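Local coordinates for protein UDP-N-acetylglucosamine 4-epimerase (PDB 3M2P) that probably interconverts UDP-N-acetylglucosamine and UDP-N-acetylgalactosamine by epimerising the sugar at C4, as an NAD(P)-dependent member of the extended short-chain dehydrogenase/reductase family, at residues Leu189-Ser193 / Pro254-Glu258; Val194-Glu198 / Ile260-Met265. All coordinates share one frame; numbering follows the deposited sequence.

Both contacts lie near the surface, but contact 1 is the more peripheral, centred about 27 Å from the chain centre against about 17 Å for contact 2. The same two connections supply them: the loop between strands 187-189 and 197-201, and the loop leading from strand 249-251 to helix 268-273. The connections meet twice, with a single parallel bridge each time, and S193 packs on I260 between the two places. Contact 1 is small, built on backbone bonds, A191 and N257. Contact 2 buries more surface and runs into the main sheet, where a serine hydroxyl accepts a backbone bond, R197 packs on I260, and E198 is buried.

Contact 1: residues Leu189-Ser193 / Pro254-Glu258; sequences LHANS and PNANE
The methyl group of A191 lies against the backbone of N257, its CB 3.4 Å from N257 N and 3.9 Å from N257 CB. Alanine suits this place because its small side chain points at the other segment and lets the two backbones come close. Beside it N192 makes the polar link. N257 N donates to N192 O at 3.0 Å in a bond of 160° at the hydrogen, and the CA of A256 brings a C-H to the same oxygen of N192 at 3.4 Å. A weak bond from N192 N to N255 O, 3.4 Å long, completes the pair. N192 thus bonds to the residues before and after A256, which is the pattern of a parallel beta bridge. It is an isolated bridge just beyond the two-stranded parallel sheet of 187-189 and 249-251, in which L189 is paired with L250 and K252, so the loops leaving that sheet meet once more.

With CG of N257 opposite its backbone N (chi1 -165°), the amide is carried toward H190, whose CB lies 3.9 Å from N257 ND2. The two side chains cross at about a right angle, with ring and amide planes inclined by 48°, and make van der Waals contact. S193 OG reaches N257 CB at 4.3 Å. Further out, N257 OD1 accepts a hydrogen bond from G259 N, two residues on, forming an Asx turn that sets the amide's direction. Asparagine suits a bend of this kind because its short carbonyl reaches the following backbone.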
ATOM      1  N   LEU A 189      16.036  21.890  19.274  1.00 47.69           N
ATOM      2  CA  LEU A 189      15.598  20.524  19.057  1.00 46.71           C
ATOM      3  C   LEU A 189      14.816  20.141  20.285  1.00 47.47           C
ATOM      4  O   LEU A 189      15.342  20.253  21.382  1.00 49.17           O
ATOM      5  CB  LEU A 189      16.807  19.598  18.923  1.00 48.03           C
ATOM      6  CG  LEU A 189      17.699  19.696  17.677  1.00 47.48           C
ATOM      7  CD1 LEU A 189      18.998  18.980  17.921  1.00 47.64           C
ATOM      8  CD2 LEU A 189      17.022  19.129  16.445  1.00 46.84           C
ATOM      9  N   HIS A 190      13.573  19.697  20.126  1.00 46.67           N
ATOM     10  CA  HIS A 190      12.753  19.355  21.289  1.00 46.56           C
ATOM     11  C   HIS A 190      13.530  18.566  22.332  1.00 47.15           C
ATOM     12  O   HIS A 190      13.543  18.916  23.510  1.00 46.72           O
ATOM     13  CB  HIS A 190      11.495  18.568  20.907  1.00 47.88           C
ATOM     14  CG  HIS A 190      10.591  18.297  22.072  1.00 47.97           C
ATOM     15  ND1 HIS A 190      10.546  17.077  22.715  1.00 47.21           N
ATOM     16  CD2 HIS A 190       9.728  19.104  22.735  1.00 46.71           C
ATOM     17  CE1 HIS A 190       9.684  17.140  23.714  1.00 46.30           C
ATOM     18  NE2 HIS A 190       9.175  18.358  23.748  1.00 46.72           N
ATOM     19  N   ALA A 191      14.152  17.483  21.891  1.00 48.25           N
ATOM     20  CA  ALA A 191      15.080  16.729  22.726  1.00 48.81           C
ATOM     21  C   ALA A 191      16.179  16.156  21.833  1.00 48.78           C
ATOM     22  O   ALA A 191      16.168  16.370  20.624  1.00 47.87           O
ATOM     23  CB  ALA A 191      14.357  15.625  23.477  1.00 47.54           C
ATOM     24  N   ASN A 192      17.137  15.451  22.423  1.00 48.38           N
ATOM     25  CA  ASN A 192      18.146  14.764  21.631  1.00 47.32           C
ATOM     26  C   ASN A 192      17.621  13.442  21.112  1.00 47.93           C
ATOM     27  O   ASN A 192      16.799  12.799  21.758  1.00 48.33           O
ATOM     28  CB  ASN A 192      19.397  14.516  22.458  1.00 47.56           C
ATOM     29  CG  ASN A 192      20.435  15.581  22.258  1.00 48.38           C
ATOM     30  OD1 ASN A 192      20.729  15.981  21.121  1.00 47.81           O
ATOM     31  ND2 ASN A 192      21.012  16.050  23.362  1.00 46.99           N
ATOM     32  N   SER A 193      18.094  13.033  19.945  1.00 47.64           N
ATOM     33  CA  SER A 193      17.640  11.776  19.375  1.00 46.81           C
ATOM     34  C   SER A 193      18.787  11.043  18.739  1.00 44.96           C
ATOM     35  O   SER A 193      19.724  11.652  18.231  1.00 44.63           O
ATOM     36  CB  SER A 193      16.524  11.993  18.342  1.00 47.66           C
ATOM     37  OG  SER A 193      15.702  10.837  18.229  1.00 48.08           O
ATOM     38  N   PRO A 254      15.756  17.678  28.325  1.00 48.39           N
ATOM     39  CA  PRO A 254      16.711  16.579  28.525  1.00 46.60           C
ATOM     40  C   PRO A 254      16.110  15.256  28.074  1.00 45.74           C
ATOM     41  O   PRO A 254      14.907  15.200  27.822  1.00 46.12           O
ATOM     42  CB  PRO A 254      16.928  16.577  30.045  1.00 44.11           C
ATOM     43  CG  PRO A 254      16.488  17.938  30.496  1.00 45.22           C
ATOM     44  CD  PRO A 254      15.339  18.279  29.603  1.00 47.11           C
ATOM     45  N   ASN A 255      16.944  14.223  27.981  1.00 44.61           N
ATOM     46  CA  ASN A 255      16.530  12.875  27.575  1.00 45.82           C
ATOM     47  C   ASN A 255      16.325  12.702  26.077  1.00 47.57           C
ATOM     48  O   ASN A 255      16.709  13.558  25.272  1.00 47.34           O
ATOM     49  CB  ASN A 255      15.255  12.429  28.292  1.00 45.44           C
ATOM     50  CG  ASN A 255      15.293  12.712  29.768  1.00 44.40           C
ATOM     51  OD1 ASN A 255      16.304  12.479  30.431  1.00 42.50           O
ATOM     52  ND2 ASN A 255      14.182  13.224  30.297  1.00 45.93           N
ATOM     53  N   ALA A 256      15.703  11.576  25.732  1.00 49.22           N
ATOM     54  CA  ALA A 256      15.384  11.215  24.353  1.00 50.48           C
ATOM     55  C   ALA A 256      14.043  11.797  23.889  1.00 51.73           C
ATOM     56  O   ALA A 256      13.059  11.772  24.627  1.00 52.23           O
ATOM     57  CB  ALA A 256      15.370   9.705  24.212  1.00 52.21           C
ATOM     58  N   ASN A 257      14.027  12.321  22.663  1.00 52.40           N
ATOM     59  CA  ASN A 257      12.804  12.798  22.011  1.00 53.84           C
ATOM     60  C   ASN A 257      11.740  11.703  21.948  1.00 56.29           C
ATOM     61  O   ASN A 257      10.658  11.832  22.540  1.00 57.27           O
ATOM     62  CB  ASN A 257      13.113  13.320  20.598  1.00 52.76           C
ATOM     63  CG  ASN A 257      11.977  14.151  20.010  1.00 52.05           C
ATOM     64  OD1 ASN A 257      10.805  13.859  20.230  1.00 54.22           O
ATOM     65  ND2 ASN A 257      12.324  15.188  19.257  1.00 49.82           N
ATOM     66  N   GLU A 258      12.061  10.628  21.231  1.00 55.11           N
ATOM     67  CA  GLU A 258      11.177   9.465  21.135  1.00 58.94           C
ATOM     68  C   GLU A 258       9.942   9.695  20.250  1.00 57.84           C
ATOM     69  O   GLU A 258       9.116   8.798  20.077  1.00 57.56           O
ATOM     70  CB  GLU A 258      10.772   8.954  22.526  1.00 59.64           C
ATOM     71  CG  GLU A 258      11.769   7.969  23.133  1.00 62.12           C
ATOM     72  CD  GLU A 258      11.537   7.735  24.620  1.00 65.79           C
ATOM     73  OE1 GLU A 258      10.517   8.245  25.146  1.00 67.24           O
ATOM     74  OE2 GLU A 258      12.377   7.050  25.258  1.00 65.43           O
TER

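Contact 2: residues Val194-Glu198 / Ile260-Met265; sequences VAKRE and IHSSYM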
ATOM      1  N   VAL A 194      18.696   9.722  18.778  1.00 46.31           N
ATOM      2  CA  VAL A 194      19.696   8.864  18.172  1.00 46.23           C
ATOM      3  C   VAL A 194      19.219   8.350  16.805  1.00 44.67           C
ATOM      4  O   VAL A 194      19.982   7.733  16.064  1.00 45.32           O
ATOM      5  CB  VAL A 194      20.066   7.702  19.120  1.00 45.08           C
ATOM      6  CG1 VAL A 194      21.271   6.942  18.589  1.00 47.28           C
ATOM      7  CG2 VAL A 194      20.379   8.246  20.489  1.00 44.07           C
ATOM      8  N   ALA A 195      17.963   8.637  16.470  1.00 44.25           N
ATOM      9  CA  ALA A 195      17.372   8.211  15.205  1.00 43.61           C
ATOM     10  C   ALA A 195      18.029   8.901  14.019  1.00 43.94           C
ATOM     11  O   ALA A 195      18.347  10.087  14.083  1.00 43.49           O
ATOM     12  CB  ALA A 195      15.886   8.473  15.203  1.00 45.13           C
ATOM     13  N   LYS A 196      18.228   8.138  12.946  1.00 44.17           N
ATOM     14  CA  LYS A 196      18.915   8.604  11.744  1.00 43.43           C
ATOM     15  C   LYS A 196      17.951   8.593  10.568  1.00 43.12           C
ATOM     16  O   LYS A 196      17.282   7.587  10.313  1.00 42.53           O
ATOM     17  CB  LYS A 196      20.124   7.716  11.446  1.00 43.01           C
ATOM     18  CG  LYS A 196      21.301   7.985  12.366  1.00 46.14           C
ATOM     19  CD  LYS A 196      22.346   6.866  12.366  1.00 49.15           C
ATOM     20  CE  LYS A 196      23.664   7.354  13.003  1.00 50.81           C
ATOM     21  NZ  LYS A 196      24.513   6.260  13.596  1.00 52.83           N
ATOM     22  N   ARG A 197      17.874   9.721   9.865  1.00 42.73           N
ATOM     23  CA  ARG A 197      16.937   9.892   8.755  1.00 42.24           C
ATOM     24  C   ARG A 197      17.679  10.272   7.479  1.00 41.90           C
ATOM     25  O   ARG A 197      18.568  11.111   7.513  1.00 42.26           O
ATOM     26  CB  ARG A 197      15.892  10.963   9.097  1.00 43.97           C
ATOM     27  CG  ARG A 197      14.880  10.545  10.170  1.00 44.98           C
ATOM     28  CD  ARG A 197      13.699  11.506  10.218  1.00 46.41           C
ATOM     29  NE  ARG A 197      13.931  12.630  11.122  1.00 50.18           N
ATOM     30  CZ  ARG A 197      13.234  13.767  11.113  1.00 51.74           C
ATOM     31  NH1 ARG A 197      12.268  13.963  10.231  1.00 49.98           N
ATOM     32  NH2 ARG A 197      13.516  14.728  11.982  1.00 53.89           N
ATOM     33  N   GLU A 198      17.319   9.658   6.353  1.00 41.46           N
ATOM     34  CA  GLU A 198      18.057   9.875   5.109  1.00 40.37           C
ATOM     35  C   GLU A 198      17.500  11.053   4.320  1.00 40.16           C
ATOM     36  O   GLU A 198      16.304  11.118   4.065  1.00 39.62           O
ATOM     37  CB  GLU A 198      18.033   8.612   4.266  1.00 39.91           C
ATOM     38  CG  GLU A 198      19.004   8.588   3.098  1.00 40.24           C
ATOM     39  CD  GLU A 198      19.026   7.220   2.438  1.00 40.16           C
ATOM     40  OE1 GLU A 198      18.287   6.336   2.933  1.00 38.81           O
ATOM     41  OE2 GLU A 198      19.767   7.020   1.440  1.00 41.05           O
ATOM     42  N   ILE A 260      10.561  10.415  17.221  1.00 55.17           N
ATOM     43  CA  ILE A 260      11.251  10.302  15.944  1.00 53.13           C
ATOM     44  C   ILE A 260      11.783   8.902  15.727  1.00 52.04           C
ATOM     45  O   ILE A 260      12.343   8.301  16.638  1.00 52.44           O
ATOM     46  CB  ILE A 260      12.409  11.297  15.866  1.00 51.87           C
ATOM     47  CG1 ILE A 260      11.934  12.674  16.332  1.00 53.71           C
ATOM     48  CG2 ILE A 260      12.959  11.368  14.456  1.00 51.26           C
ATOM     49  CD1 ILE A 260      12.592  13.833  15.611  1.00 53.71           C
ATOM     50  N   HIS A 261      11.601   8.381  14.517  1.00 50.57           N
ATOM     51  CA  HIS A 261      12.116   7.054  14.184  1.00 49.27           C
ATOM     52  C   HIS A 261      13.170   7.109  13.073  1.00 46.84           C
ATOM     53  O   HIS A 261      13.233   8.079  12.314  1.00 46.75           O
ATOM     54  CB  HIS A 261      10.965   6.099  13.833  1.00 48.68           C
ATOM     55  CG  HIS A 261      10.016   5.865  14.970  1.00 52.07           C
ATOM     56  ND1 HIS A 261       8.823   6.546  15.102  1.00 53.59           N
ATOM     57  CD2 HIS A 261      10.095   5.042  16.045  1.00 52.75           C
ATOM     58  CE1 HIS A 261       8.204   6.147  16.200  1.00 52.73           C
ATOM     59  NE2 HIS A 261       8.955   5.233  16.789  1.00 53.64           N
ATOM     60  N   SER A 262      14.011   6.082  12.991  1.00 44.76           N
ATOM     61  CA  SER A 262      15.034   6.031  11.948  1.00 43.91           C
ATOM     62  C   SER A 262      14.470   5.650  10.583  1.00 41.74           C
ATOM     63  O   SER A 262      13.626   4.767  10.478  1.00 41.39           O
ATOM     64  CB  SER A 262      16.146   5.053  12.328  1.00 43.04           C
ATOM     65  OG  SER A 262      17.073   5.667  13.196  1.00 43.48           O
ATOM     66  N   SER A 263      14.940   6.316   9.535  1.00 40.89           N
ATOM     67  CA  SER A 263      14.615   5.884   8.177  1.00 40.16           C
ATOM     68  C   SER A 263      15.728   6.177   7.177  1.00 38.47           C
ATOM     69  O   SER A 263      16.063   7.324   6.909  1.00 38.29           O
ATOM     70  CB  SER A 263      13.267   6.451   7.701  1.00 40.00           C
ATOM     71  OG  SER A 263      13.216   7.864   7.787  1.00 39.42           O
ATOM     72  N   TYR A 264      16.309   5.113   6.640  1.00 38.05           N
ATOM     73  CA  TYR A 264      17.299   5.238   5.585  1.00 38.42           C
ATOM     74  C   TYR A 264      17.311   3.977   4.757  1.00 37.87           C
ATOM     75  O   TYR A 264      16.788   2.952   5.183  1.00 38.06           O
ATOM     76  CB  TYR A 264      18.693   5.523   6.147  1.00 38.94           C
ATOM     77  CG  TYR A 264      19.141   4.634   7.295  1.00 38.53           C
ATOM     78  CD1 TYR A 264      18.943   5.028   8.613  1.00 39.77           C
ATOM     79  CD2 TYR A 264      19.787   3.423   7.063  1.00 37.77           C
ATOM     80  CE1 TYR A 264      19.354   4.241   9.666  1.00 39.93           C
ATOM     81  CE2 TYR A 264      20.200   2.622   8.116  1.00 37.90           C
ATOM     82  CZ  TYR A 264      19.988   3.044   9.419  1.00 38.50           C
ATOM     83  OH  TYR A 264      20.402   2.281  10.490  1.00 36.81           O
HETATM   84  N   MSE A 265      17.908   4.045   3.576  1.00 38.00           N
HETATM   85  CA  MSE A 265      17.862   2.920   2.656  1.00 37.49           C
HETATM   86  C   MSE A 265      19.205   2.545   2.089  1.00 36.48           C
HETATM   87  O   MSE A 265      20.107   3.364   1.954  1.00 35.75           O
HETATM   88  CB  MSE A 265      16.943   3.220   1.473  1.00 36.32           C
HETATM   89  CG  MSE A 265      15.510   3.485   1.832  1.00 38.34           C
HETATM   90 SE   MSE A 265      14.588   4.331   0.345  1.00 52.79          SE
HETATM   91  CE  MSE A 265      15.822   5.830   0.044  1.00 36.83           C
TER
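S262 turns its hydroxyl toward K196 and takes a nearly straight hydrogen bond from K196 N to OG, 2.7 Å long with 169° at the hydrogen. A serine fits because its short side chain, with OG beside its own backbone N (chi1 -82°), can stand in for a backbone carbonyl. From there the backbones take over: S263 N donates to K196 O at 2.8 Å, and E198 N to S263 O at 2.7 Å. This is a parallel bridge between R197 and S263 that lays the 260-265 loop against strand 197-201, itself paired with strands 154-164 and 229-230 of the main Rossmann-type sheet.

Round this bridge the side chains take different directions. The backbone oxygen of K196 lies at the edge of the Y264 ring, in its plane, 3.5 Å from Y264 CD1, while K196 CB meets Y264 CE1 at 4.0 Å. R197 and I260 cross at about a right angle. I260 CG2 meets the guanidinium obliquely, 3.7 Å from R197 NE; a branched apolar chain can cover this part of the arginine while NH2 bonds N232. A195 CB lies 4.2 Å from I260 CG2.

E198 has an extended chain, with CG anti to its backbone N (chi1 -167°), which carries OE1 to the backbone N of M265, present as selenomethionine; a hydrogen bond is indicated, but the modelled separation is too short to be trusted. OE2 has weak bonds to the backbone N atoms of S226 and G227. If the doubtful M265 bond is real, backbone N-H groups on both the loop and 226-227 would share the buried carboxylate and probably ease its charge.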